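Local coordinates for protein aminoglycoside 6'-n-acetyltransferase (Salmonella choleraesuis, PDB 2VBQ) that transfers an acetyl group from acetyl-CoA to the 6'-amino group of aminoglycoside antibiotics, making bacteria resistant to them, at residues R35-P43 against L98-S106. Residues are numbered along the deposited sequence; the frame is centred on the assembly and turned at random.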
ATOM      1  N   ARG A  35     -14.056  19.218   0.468  1.00 13.22           N
ATOM      2  CA  ARG A  35     -13.198  19.800   1.500  1.00 15.04           C
ATOM      3  C   ARG A  35     -13.947  19.955   2.859  1.00 13.78           C
ATOM      4  O   ARG A  35     -13.384  19.681   3.913  1.00 13.25           O
ATOM      5  CB  ARG A  35     -12.664  21.173   1.049  1.00 15.08           C
ATOM      6  CG  ARG A  35     -11.699  21.212  -0.152  1.00 17.02           C
ATOM      7  CD  ARG A  35     -11.058  22.651  -0.222  1.00 18.55           C
ATOM      8  NE  ARG A  35     -10.959  23.154  -1.598  1.00 29.34           N
ATOM      9  CZ  ARG A  35     -11.717  24.129  -2.104  1.00 34.43           C
ATOM     10  NH1 ARG A  35     -12.635  24.740  -1.352  1.00 36.29           N
ATOM     11  NH2 ARG A  35     -11.557  24.508  -3.369  1.00 35.62           N
ATOM     12  N   GLY A  36     -15.220  20.348   2.825  1.00 13.33           N
ATOM     13  CA  GLY A  36     -15.999  20.505   4.073  1.00 13.61           C
ATOM     14  C   GLY A  36     -16.137  19.208   4.866  1.00 14.34           C
ATOM     15  O   GLY A  36     -16.059  19.204   6.108  1.00 14.73           O
ATOM     16  N   LEU A  37     -16.332  18.100   4.150  1.00 13.61           N
ATOM     17  CA  LEU A  37     -16.435  16.779   4.755  1.00 13.44           C
ATOM     18  C   LEU A  37     -15.083  16.178   5.138  1.00 13.93           C
ATOM     19  O   LEU A  37     -14.927  15.581   6.206  1.00 13.79           O
ATOM     20  CB  LEU A  37     -17.164  15.837   3.785  1.00 12.47           C
ATOM     21  CG  LEU A  37     -18.668  16.012   3.731  1.00 12.29           C
ATOM     22  CD1 LEU A  37     -19.230  15.393   2.440  1.00 11.96           C
ATOM     23  CD2 LEU A  37     -19.346  15.439   5.027  1.00 10.58           C
ATOM     24  N   ARG A  38     -14.102  16.341   4.252  1.00 15.36           N
ATOM     25  CA  ARG A  38     -12.766  15.785   4.468  1.00 16.19           C
ATOM     26  C   ARG A  38     -12.113  16.294   5.758  1.00 16.94           C
ATOM     27  O   ARG A  38     -11.402  15.559   6.456  1.00 15.92           O
ATOM     28  CB  ARG A  38     -11.887  16.084   3.251  1.00 16.59           C
ATOM     29  CG  ARG A  38     -10.800  15.048   3.012  1.00 19.33           C
ATOM     30  CD  ARG A  38     -10.251  15.325   1.666  1.00 22.92           C
ATOM     31  NE  ARG A  38      -9.264  14.379   1.166  1.00 24.45           N
ATOM     32  CZ  ARG A  38      -7.960  14.626   1.085  1.00 26.15           C
ATOM     33  NH1 ARG A  38      -7.466  15.782   1.524  1.00 24.97           N
ATOM     34  NH2 ARG A  38      -7.149  13.709   0.565  1.00 26.57           N
ATOM     35  N   LYS A  39     -12.375  17.557   6.087  1.00 17.93           N
ATOM     36  CA  LYS A  39     -11.821  18.150   7.296  1.00 19.06           C
ATOM     37  C   LYS A  39     -12.458  17.560   8.550  1.00 19.10           C
ATOM     38  O   LYS A  39     -11.902  17.683   9.658  1.00 19.66           O
ATOM     39  CB  LYS A  39     -11.972  19.677   7.251  1.00 18.99           C
ATOM     40  CG  LYS A  39     -11.050  20.297   6.218  1.00 23.32           C
ATOM     41  CD  LYS A  39     -11.532  21.651   5.695  1.00 25.92           C
ATOM     42  CE  LYS A  39     -10.341  22.550   5.456  1.00 29.11           C
ATOM     43  NZ  LYS A  39     -10.339  23.144   4.080  1.00 29.57           N
ATOM     44  N   GLN A  40     -13.620  16.926   8.389  1.00 18.29           N
ATOM     45  CA  GLN A  40     -14.246  16.240   9.506  1.00 18.71           C
ATOM     46  C   GLN A  40     -13.761  14.796   9.651  1.00 19.49           C
ATOM     47  O   GLN A  40     -13.694  14.275  10.763  1.00 19.44           O
ATOM     48  CB  GLN A  40     -15.765  16.289   9.417  1.00 18.54           C
ATOM     49  CG  GLN A  40     -16.332  17.701   9.403  1.00 17.67           C
ATOM     50  CD  GLN A  40     -17.834  17.722   9.139  1.00 18.38           C
ATOM     51  OE1 GLN A  40     -18.631  17.291   9.992  1.00 15.15           O
ATOM     52  NE2 GLN A  40     -18.228  18.224   7.946  1.00 14.66           N
ATOM     53  N   LEU A  41     -13.413  14.145   8.543  1.00 19.44           N
ATOM     54  CA  LEU A  41     -12.820  12.820   8.650  1.00 21.07           C
ATOM     55  C   LEU A  41     -11.416  12.926   9.276  1.00 22.58           C
ATOM     56  O   LEU A  41     -11.059  12.144  10.177  1.00 22.51           O
ATOM     57  CB  LEU A  41     -12.751  12.095   7.296  1.00 20.63           C
ATOM     58  CG  LEU A  41     -12.022  10.739   7.289  1.00 20.41           C
ATOM     59  CD1 LEU A  41     -12.674   9.722   8.257  1.00 20.98           C
ATOM     60  CD2 LEU A  41     -11.938  10.174   5.881  1.00 19.96           C
ATOM     61  N   TRP A  42     -10.650  13.902   8.793  1.00 23.67           N
ATOM     62  CA  TRP A  42      -9.277  14.112   9.212  1.00 26.00           C
ATOM     63  C   TRP A  42      -9.124  15.533   9.795  1.00 28.81           C
ATOM     64  O   TRP A  42      -8.613  16.431   9.115  1.00 28.59           O
ATOM     65  CB  TRP A  42      -8.332  13.899   8.008  1.00 24.37           C
ATOM     66  CG  TRP A  42      -8.250  12.470   7.517  1.00 22.52           C
ATOM     67  CD1 TRP A  42      -7.942  11.370   8.266  1.00 21.94           C
ATOM     68  CD2 TRP A  42      -8.434  11.991   6.162  1.00 21.97           C
ATOM     69  NE1 TRP A  42      -7.955  10.242   7.480  1.00 21.79           N
ATOM     70  CE2 TRP A  42      -8.244  10.587   6.189  1.00 21.33           C
ATOM     71  CE3 TRP A  42      -8.769  12.607   4.941  1.00 20.67           C
ATOM     72  CZ2 TRP A  42      -8.355   9.783   5.037  1.00 22.00           C
ATOM     73  CZ3 TRP A  42      -8.895  11.802   3.790  1.00 21.82           C
ATOM     74  CH2 TRP A  42      -8.682  10.402   3.854  1.00 21.83           C
ATOM     75  N   PRO A  43      -9.587  15.751  11.053  1.00 32.13           N
ATOM     76  CA  PRO A  43      -9.393  17.083  11.639  1.00 35.53           C
ATOM     77  C   PRO A  43      -7.897  17.350  11.832  1.00 38.86           C
ATOM     78  O   PRO A  43      -7.154  16.431  12.190  1.00 39.51           O
ATOM     79  CB  PRO A  43     -10.105  17.003  13.001  1.00 35.64           C
ATOM     80  CG  PRO A  43     -10.835  15.712  13.041  1.00 34.18           C
ATOM     81  CD  PRO A  43     -10.256  14.819  11.977  1.00 32.36           C
ATOM     82  N   LEU A  98      -9.635   1.949  -1.541  1.00 10.34           N
ATOM     83  CA  LEU A  98     -10.451   2.880  -0.742  1.00  9.04           C
ATOM     84  C   LEU A  98      -9.520   3.675   0.197  1.00  9.23           C
ATOM     85  O   LEU A  98      -9.095   3.167   1.237  1.00  9.23           O
ATOM     86  CB  LEU A  98     -11.558   2.120   0.024  1.00  8.88           C
ATOM     87  CG  LEU A  98     -12.621   2.961   0.779  1.00  9.71           C
ATOM     88  CD1 LEU A  98     -13.482   3.777  -0.207  1.00 10.37           C
ATOM     89  CD2 LEU A  98     -13.511   2.107   1.665  1.00  9.51           C
ATOM     90  N   GLU A  99      -9.210   4.921  -0.182  1.00  8.96           N
ATOM     91  CA  GLU A  99      -8.222   5.733   0.529  1.00 10.12           C
ATOM     92  C   GLU A  99      -8.816   6.457   1.747  1.00 10.01           C
ATOM     93  O   GLU A  99      -8.107   6.756   2.707  1.00  9.71           O
ATOM     94  CB  GLU A  99      -7.535   6.742  -0.424  1.00 10.01           C
ATOM     95  CG  GLU A  99      -6.745   6.111  -1.616  1.00 11.47           C
ATOM     96  CD  GLU A  99      -5.427   5.401  -1.213  1.00 12.24           C
ATOM     97  OE1 GLU A  99      -5.110   5.291  -0.008  1.00 11.72           O
ATOM     98  OE2 GLU A  99      -4.713   4.924  -2.121  1.00 12.22           O
ATOM     99  N   GLY A 100     -10.127   6.691   1.717  1.00 11.17           N
ATOM    100  CA  GLY A 100     -10.832   7.349   2.840  1.00 10.84           C
ATOM    101  C   GLY A 100     -12.332   7.260   2.647  1.00 10.98           C
ATOM    102  O   GLY A 100     -12.808   7.308   1.519  1.00 11.41           O
ATOM    103  N   ILE A 101     -13.078   7.137   3.738  1.00 10.10           N
ATOM    104  CA  ILE A 101     -14.525   7.142   3.669  1.00 10.71           C
ATOM    105  C   ILE A 101     -15.095   7.720   4.973  1.00 11.13           C
ATOM    106  O   ILE A 101     -14.622   7.398   6.081  1.00 12.09           O
ATOM    107  CB  ILE A 101     -15.116   5.739   3.322  1.00 10.22           C
ATOM    108  CG1 ILE A 101     -16.591   5.856   2.919  1.00 12.18           C
ATOM    109  CG2 ILE A 101     -14.879   4.732   4.490  1.00 10.75           C
ATOM    110  CD1 ILE A 101     -17.120   4.729   2.076  1.00 13.08           C
ATOM    111  N   PHE A 102     -16.116   8.555   4.818  1.00 11.34           N
ATOM    112  CA  PHE A 102     -16.734   9.253   5.941  1.00 11.21           C
ATOM    113  C   PHE A 102     -18.160   9.612   5.595  1.00 10.58           C
ATOM    114  O   PHE A 102     -18.428  10.121   4.502  1.00 11.21           O
ATOM    115  CB  PHE A 102     -15.938  10.526   6.283  1.00 11.37           C
ATOM    116  CG  PHE A 102     -16.614  11.411   7.324  1.00 11.16           C
ATOM    117  CD1 PHE A 102     -16.413  11.188   8.700  1.00 13.13           C
ATOM    118  CD2 PHE A 102     -17.434  12.465   6.925  1.00 10.51           C
ATOM    119  CE1 PHE A 102     -17.059  12.032   9.681  1.00 11.96           C
ATOM    120  CE2 PHE A 102     -18.075  13.290   7.872  1.00 10.65           C
ATOM    121  CZ  PHE A 102     -17.877  13.069   9.247  1.00 12.67           C
ATOM    122  N   VAL A 103     -19.073   9.353   6.524  1.00  9.99           N
ATOM    123  CA  VAL A 103     -20.469   9.758   6.394  1.00 10.07           C
ATOM    124  C   VAL A 103     -20.816  10.541   7.654  1.00 11.01           C
ATOM    125  O   VAL A 103     -20.420  10.129   8.753  1.00 11.68           O
ATOM    126  CB  VAL A 103     -21.430   8.537   6.231  1.00  9.86           C
ATOM    127  CG1 VAL A 103     -22.915   8.962   6.222  1.00  8.60           C
ATOM    128  CG2 VAL A 103     -21.091   7.745   4.956  1.00 10.89           C
ATOM    129  N   LEU A 104     -21.488  11.682   7.492  1.00 10.72           N
ATOM    130  CA  LEU A 104     -21.848  12.515   8.654  1.00 11.68           C
ATOM    131  C   LEU A 104     -22.621  11.692   9.684  1.00 12.05           C
ATOM    132  O   LEU A 104     -23.487  10.892   9.298  1.00 10.91           O
ATOM    133  CB  LEU A 104     -22.723  13.698   8.222  1.00 11.09           C
ATOM    134  CG  LEU A 104     -21.998  14.839   7.495  1.00 12.52           C
ATOM    135  CD1 LEU A 104     -22.995  15.765   6.854  1.00 10.28           C
ATOM    136  CD2 LEU A 104     -21.098  15.605   8.436  1.00 10.51           C
ATOM    137  N   PRO A 105     -22.321  11.892  10.984  1.00 13.00           N
ATOM    138  CA  PRO A 105     -23.000  11.157  12.077  1.00 13.18           C
ATOM    139  C   PRO A 105     -24.520  11.004  11.893  1.00 13.46           C
ATOM    140  O   PRO A 105     -25.010   9.878  11.983  1.00 13.36           O
ATOM    141  CB  PRO A 105     -22.622  11.959  13.327  1.00 13.67           C
ATOM    142  CG  PRO A 105     -21.243  12.440  13.006  1.00 12.53           C
ATOM    143  CD  PRO A 105     -21.288  12.807  11.518  1.00 12.49           C
ATOM    144  N   SER A 106     -25.225  12.084  11.524  1.00 14.81           N
ATOM    145  CA  SER A 106     -26.688  12.077  11.454  1.00 15.36           C
ATOM    146  C   SER A 106     -27.242  11.270  10.289  1.00 15.83           C
ATOM    147  O   SER A 106     -28.442  10.959  10.265  1.00 15.43           O
ATOM    148  CB  SER A 106     -27.271  13.493  11.393  1.00 15.80           C
ATOM    149  OG  SER A 106     -26.918  14.238  12.544  1.00 18.09           O
TER
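F102 is the centre of the apolar packing between helical residues 35-41 and strand residues 98-103, whose axes lie at 98°. A chi1 of 172°, with CG opposite the backbone N, turns the ring to the last turn of the helix: the backbone around Q40 and L41 lies over one face, and L37 CD2 meets the edge at F102 CE2, 3.8 Å away. The same L37 methyl reaches L104 CG at 3.7 Å. The L41 and F102 side chains lie alongside one another, pointing opposite ways, with L41 CB 3.7 Å from F102 CB.

Before F102 in the strand, W42 sets the benzo end of its indole against bare backbone. E99 O sits at the ring edge, 3.8 Å from W42 CZ2, while W42 CH2 comes within 3.9 Å of G100 CA. E99 and G100 form a classic beta bulge opposite D79, which also salt-bridges R38.

Within the helix segment, Q40 NE2 donates nearly straight (175°) to G36 O from above the carbonyl plane, orienting the amide with OE1 near L104 CD2.

No hydrogen bond joins the segments; the contact rests on van der Waals packing, consistent with E99 O, I101 N and V103 N of this GNAT strand hydrogen-bonding the bisubstrate inhibitor.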